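Local coordinates for GTPase-activating protein BEM3 (Saccharomyces cerevisiae S288C, PDB 6FSF) that acts as a GTPase-activating protein for CDC42 and, less efficiently, RHO1, this chain holding its tandem PX and PH domains with phosphatidylinositol-3-phosphate binding among the protein's functions, at residues A[78-82]-A[83-87]; A[86-90]-A[91-95]. All coordinates share one frame; numbering follows the deposited sequence.

Contact 1 of 2, residues A[78-82]-A[83-87]; sequences TLPDR and QLFQT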
loop_
_atom_site.group_PDB
_atom_site.type_symbol
_atom_site.label_atom_id
_atom_site.label_comp_id
_atom_site.label_asym_id
_atom_site.label_seq_id
_atom_site.Cartn_x
_atom_site.Cartn_y
_atom_site.Cartn_z
ATOM N N THR A 78 11.182 9.518 -10.224
ATOM C CA THR A 78 12.047 8.381 -9.935
ATOM C C THR A 78 11.321 7.375 -9.051
ATOM O O THR A 78 10.703 7.750 -8.048
ATOM C CB THR A 78 13.339 8.845 -9.262
ATOM O OG1 THR A 78 13.998 9.791 -10.112
ATOM C CG2 THR A 78 14.264 7.666 -9.009
ATOM N N LEU A 79 11.402 6.098 -9.430
ATOM C CA LEU A 79 10.773 5.037 -8.666
ATOM C C LEU A 79 11.516 4.805 -7.354
ATOM O O LEU A 79 12.679 5.187 -7.210
ATOM C CB LEU A 79 10.743 3.745 -9.480
ATOM C CG LEU A 79 9.621 3.587 -10.506
ATOM C CD1 LEU A 79 9.697 2.216 -11.157
ATOM C CD2 LEU A 79 8.270 3.789 -9.841
ATOM N N PRO A 80 10.857 4.190 -6.372
ATOM C CA PRO A 80 11.567 3.811 -5.147
ATOM C C PRO A 80 12.646 2.780 -5.440
ATOM O O PRO A 80 12.526 1.962 -6.354
ATOM C CB PRO A 80 10.461 3.233 -4.256
ATOM C CG PRO A 80 9.344 2.901 -5.182
ATOM C CD PRO A 80 9.413 3.916 -6.276
ATOM N N ASP A 81 13.711 2.832 -4.644
ATOM C CA ASP A 81 14.866 1.973 -4.869
ATOM C C ASP A 81 14.499 0.505 -4.672
ATOM O O ASP A 81 13.561 0.165 -3.945
ATOM C CB ASP A 81 16.004 2.368 -3.926
ATOM C CG ASP A 81 17.303 1.659 -4.248
ATOM O OD1 ASP A 81 17.421 1.109 -5.363
ATOM O OD2 ASP A 81 18.211 1.658 -3.389
ATOM N N ARG A 82 15.257 -0.371 -5.337
ATOM C CA ARG A 82 15.025 -1.807 -5.225
ATOM C C ARG A 82 15.297 -2.327 -3.821
ATOM O O ARG A 82 14.765 -3.378 -3.449
ATOM C CB ARG A 82 15.893 -2.560 -6.236
ATOM C CG ARG A 82 15.794 -2.029 -7.659
ATOM C CD ARG A 82 16.623 -2.865 -8.620
ATOM N NE ARG A 82 16.041 -4.186 -8.832
ATOM C CZ ARG A 82 15.248 -4.492 -9.853
ATOM N NH1 ARG A 82 14.949 -3.571 -10.758
ATOM N NH2 ARG A 82 14.758 -5.718 -9.973
ATOM N N GLN A 83 16.110 -1.617 -3.032
ATOM C CA GLN A 83 16.392 -2.048 -1.665
ATOM C C GLN A 83 15.176 -1.896 -0.760
ATOM O O GLN A 83 15.065 -2.603 0.247
ATOM C CB GLN A 83 17.572 -1.260 -1.096
ATOM C CG GLN A 83 18.943 -1.837 -1.429
ATOM C CD GLN A 83 19.298 -1.715 -2.900
ATOM O OE1 GLN A 83 18.668 -0.964 -3.645
ATOM N NE2 GLN A 83 20.316 -2.454 -3.322
ATOM N N LEU A 84 14.263 -0.982 -1.091
ATOM C CA LEU A 84 13.033 -0.830 -0.327
ATOM C C LEU A 84 12.109 -2.033 -0.458
ATOM O O LEU A 84 11.143 -2.134 0.306
ATOM C CB LEU A 84 12.297 0.439 -0.766
ATOM C CG LEU A 84 12.985 1.771 -0.457
ATOM C CD1 LEU A 84 12.218 2.935 -1.065
ATOM C CD2 LEU A 84 13.134 1.957 1.042
ATOM N N PHE A 85 12.382 -2.942 -1.397
ATOM C CA PHE A 85 11.556 -4.119 -1.632
ATOM C C PHE A 85 12.303 -5.421 -1.360
ATOM O O PHE A 85 11.875 -6.480 -1.831
ATOM C CB PHE A 85 11.029 -4.118 -3.069
ATOM C CG PHE A 85 10.018 -3.045 -3.351
ATOM C CD1 PHE A 85 8.661 -3.305 -3.238
ATOM C CD2 PHE A 85 10.420 -1.778 -3.739
ATOM C CE1 PHE A 85 7.725 -2.322 -3.502
ATOM C CE2 PHE A 85 9.491 -0.790 -4.005
ATOM C CZ PHE A 85 8.141 -1.061 -3.886
ATOM N N GLN A 86 13.411 -5.366 -0.620
ATOM C CA GLN A 86 14.245 -6.544 -0.401
ATOM C C GLN A 86 14.022 -7.166 0.974
ATOM O O GLN A 86 13.558 -8.305 1.070
ATOM C CB GLN A 86 15.719 -6.184 -0.606
ATOM C CG GLN A 86 16.090 -5.967 -2.071
ATOM C CD GLN A 86 17.581 -5.795 -2.286
ATOM O OE1 GLN A 86 18.378 -5.988 -1.369
ATOM N NE2 GLN A 86 17.964 -5.430 -3.506
ATOM N N THR A 87 14.340 -6.442 2.041
ATOM C CA THR A 87 14.088 -6.898 3.403
ATOM C C THR A 87 12.879 -6.145 3.943
ATOM O O THR A 87 12.886 -4.911 4.001
ATOM C CB THR A 87 15.307 -6.691 4.309
ATOM O OG1 THR A 87 15.437 -5.300 4.634
ATOM C CG2 THR A 87 16.573 -7.160 3.611
#
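Leu84 N donates to Asp81 O over 3.2 Å, and the ring of Phe85 packs beside the same carbonyl, its CD2 edge 3.7 Å from Asp81 O, near the ring plane. One step on, Phe85 N donates to Arg82 O, also at 3.2 Å. These i to i+3 bonds mark a short 3-10 turn; a weak bond from Gln86 N to Gln83 O carries the pattern a little further before the chain loosens. Arg82 O is also shielded from one side by the methylene of Gln86, whose CG stands 3.2 Å from Arg82 O.

At the start of the turn the Asp81 carboxylate turns to the next amide: with CG anti to N and beside the carbonyl carbon (chi1 -171°), OD1 takes a weak, bent bond from Arg82 N. The apolar side of the turn is built on Pro80. Its CB meets CD1 of Leu84 at 3.7 Å, and its CG reaches the CE2 edge of the Phe85 ring at 3.9 Å, so the proline lies at the rim of the ring rather than on a face. Beyond the turn Pro80 packs on Ile99 and Leu100 of helix 90-107, Phe85 touches Ile57 and Arg96, and Leu84 O accepts a hydrogen bond from Arg96.

The loop joins helix 57-70 to helix 90-107, where PX domains commonly carry a proline-rich stretch beside the phosphoinositide pocket. Its chemistry divides the work: backbone bonds set the bend, and Pro80 and Phe85 fix it to the helices, while the side chains of Asp81, Arg82 and Gln86 are exposed, that of Arg82 touching Arg61 of helix 57-70.

Contact 2 of 2, residues A[86-90]-A[91-95]; sequences QTLSP and TKVDT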
loop_
_atom_site.group_PDB
_atom_site.type_symbol
_atom_site.label_atom_id
_atom_site.label_comp_id
_atom_site.label_asym_id
_atom_site.label_seq_id
_atom_site.Cartn_x
_atom_site.Cartn_y
_atom_site.Cartn_z
ATOM N N GLN A 86 13.411 -5.366 -0.620
ATOM C CA GLN A 86 14.245 -6.544 -0.401
ATOM C C GLN A 86 14.022 -7.166 0.974
ATOM O O GLN A 86 13.558 -8.305 1.070
ATOM C CB GLN A 86 15.719 -6.184 -0.606
ATOM C CG GLN A 86 16.090 -5.967 -2.071
ATOM C CD GLN A 86 17.581 -5.795 -2.286
ATOM O OE1 GLN A 86 18.378 -5.988 -1.369
ATOM N NE2 GLN A 86 17.964 -5.430 -3.506
ATOM N N THR A 87 14.340 -6.442 2.041
ATOM C CA THR A 87 14.088 -6.898 3.403
ATOM C C THR A 87 12.879 -6.145 3.943
ATOM O O THR A 87 12.886 -4.911 4.001
ATOM C CB THR A 87 15.307 -6.691 4.309
ATOM O OG1 THR A 87 15.437 -5.300 4.634
ATOM C CG2 THR A 87 16.573 -7.160 3.611
ATOM N N LEU A 88 11.842 -6.889 4.326
ATOM C CA LEU A 88 10.592 -6.293 4.786
ATOM C C LEU A 88 10.765 -5.664 6.167
ATOM O O LEU A 88 11.051 -6.368 7.143
ATOM C CB LEU A 88 9.483 -7.342 4.822
ATOM C CG LEU A 88 8.070 -6.819 5.109
ATOM C CD1 LEU A 88 7.582 -5.977 3.947
ATOM C CD2 LEU A 88 7.082 -7.942 5.413
ATOM N N SER A 89 10.581 -4.347 6.250
ATOM C CA SER A 89 10.610 -3.618 7.508
ATOM C C SER A 89 9.540 -2.534 7.462
ATOM O O SER A 89 9.232 -2.018 6.384
ATOM C CB SER A 89 11.981 -2.978 7.776
ATOM O OG SER A 89 12.073 -1.704 7.160
ATOM N N PRO A 90 8.958 -2.182 8.612
ATOM C CA PRO A 90 7.896 -1.159 8.598
ATOM C C PRO A 90 8.345 0.191 8.065
ATOM O O PRO A 90 7.555 0.878 7.403
ATOM C CB PRO A 90 7.481 -1.076 10.074
ATOM C CG PRO A 90 7.838 -2.404 10.637
ATOM C CD PRO A 90 9.094 -2.819 9.931
ATOM N N THR A 91 9.588 0.598 8.337
ATOM C CA THR A 91 10.030 1.917 7.893
ATOM C C THR A 91 10.229 1.968 6.382
ATOM O O THR A 91 10.031 3.025 5.768
ATOM C CB THR A 91 11.314 2.320 8.622
ATOM O OG1 THR A 91 11.735 3.614 8.175
ATOM C CG2 THR A 91 12.423 1.309 8.367
ATOM N N LYS A 92 10.614 0.845 5.766
ATOM C CA LYS A 92 10.719 0.805 4.311
ATOM C C LYS A 92 9.343 0.784 3.656
ATOM O O LYS A 92 9.123 1.444 2.632
ATOM C CB LYS A 92 11.525 -0.415 3.866
ATOM C CG LYS A 92 12.966 -0.452 4.346
ATOM C CD LYS A 92 13.684 -1.618 3.693
ATOM C CE LYS A 92 14.833 -2.126 4.538
ATOM N NZ LYS A 92 15.374 -3.394 3.974
ATOM N N VAL A 93 8.410 0.023 4.230
ATOM C CA VAL A 93 7.050 -0.044 3.699
ATOM C C VAL A 93 6.410 1.337 3.707
ATOM O O VAL A 93 5.752 1.745 2.741
ATOM C CB VAL A 93 6.218 -1.057 4.506
ATOM C CG1 VAL A 93 4.745 -0.959 4.142
ATOM C CG2 VAL A 93 6.738 -2.464 4.277
ATOM N N ASP A 94 6.598 2.078 4.802
ATOM C CA ASP A 94 6.071 3.435 4.895
ATOM C C ASP A 94 6.692 4.341 3.841
ATOM O O ASP A 94 6.000 5.149 3.212
ATOM C CB ASP A 94 6.328 3.996 6.295
ATOM C CG ASP A 94 5.735 5.378 6.486
ATOM O OD1 ASP A 94 4.776 5.509 7.274
ATOM O OD2 ASP A 94 6.222 6.333 5.847
ATOM N N THR A 95 8.003 4.217 3.632
ATOM C CA THR A 95 8.703 5.146 2.750
ATOM C C THR A 95 8.342 4.906 1.288
ATOM O O THR A 95 8.004 5.848 0.561
ATOM C CB THR A 95 10.214 5.031 2.961
ATOM O OG1 THR A 95 10.532 5.339 4.324
ATOM C CG2 THR A 95 10.949 5.999 2.055
#
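Ser89 is the N-cap of helix 90-107, and its hydroxyl bonds to the chain three residues on: Lys92 N donates to Ser89 OG over 3.3 Å, with an N-H...O angle of 159°. A chi1 of 86° puts OG between the serine's own N and carbonyl carbon, which turns it over the first turn of the helix. Carbon packs round the same oxygen, with Lys92 CG 3.2 Å and Thr91 CG2 3.3 Å from Ser89 OG. With an alanine here, Lys92 N would probably keep only its weak bond to Ser89 O, leaving the helix start poorly capped.

Ser89 O meanwhile takes a straight bond from Val93 N (3.1 Å), and Pro90 O takes one from Asp94 N, which opens the regular helical pattern. The Lys92 chain runs extended beyond CG, back along the loop toward Thr87 O; the ammonium group is modelled too close to the Thr87 side chain, so its bond to that carbonyl is doubtful. Leu88 leaves the chain pointing away, but with CG anti to N (chi1 -172°) and a bend at chi2 its CD1 comes back to 3.6 Å from Val93 CG2.

Leu88 and Val93 both rest on Leu146 of strand 142-148 in the PH domain. Pro90 touches Trp159, and Asp94 OD1 accepts from Asn205, so this PX helix begins against the neighbouring domain.

Contacts 1 and 2 share Gln86 and Thr87 and form one continuous path from the loop after helix 57-70 into helix 90-107, their centres about 9 Å apart. Contact 1 is mostly a surface turn, with Pro80 as its buried residue, and it leans on the two PX helices. Contact 2 is partly buried, with Ser89, Pro90 and Val93 buried, and Pro90 and Val93 of the first helical turn facing the PH domain. Main-chain bonds shape both, but the first closes a brief 3-10 bend while the second adds a side-chain cap to start a long helix. The two also touch where Leu84 O packs against the Lys92 side chain.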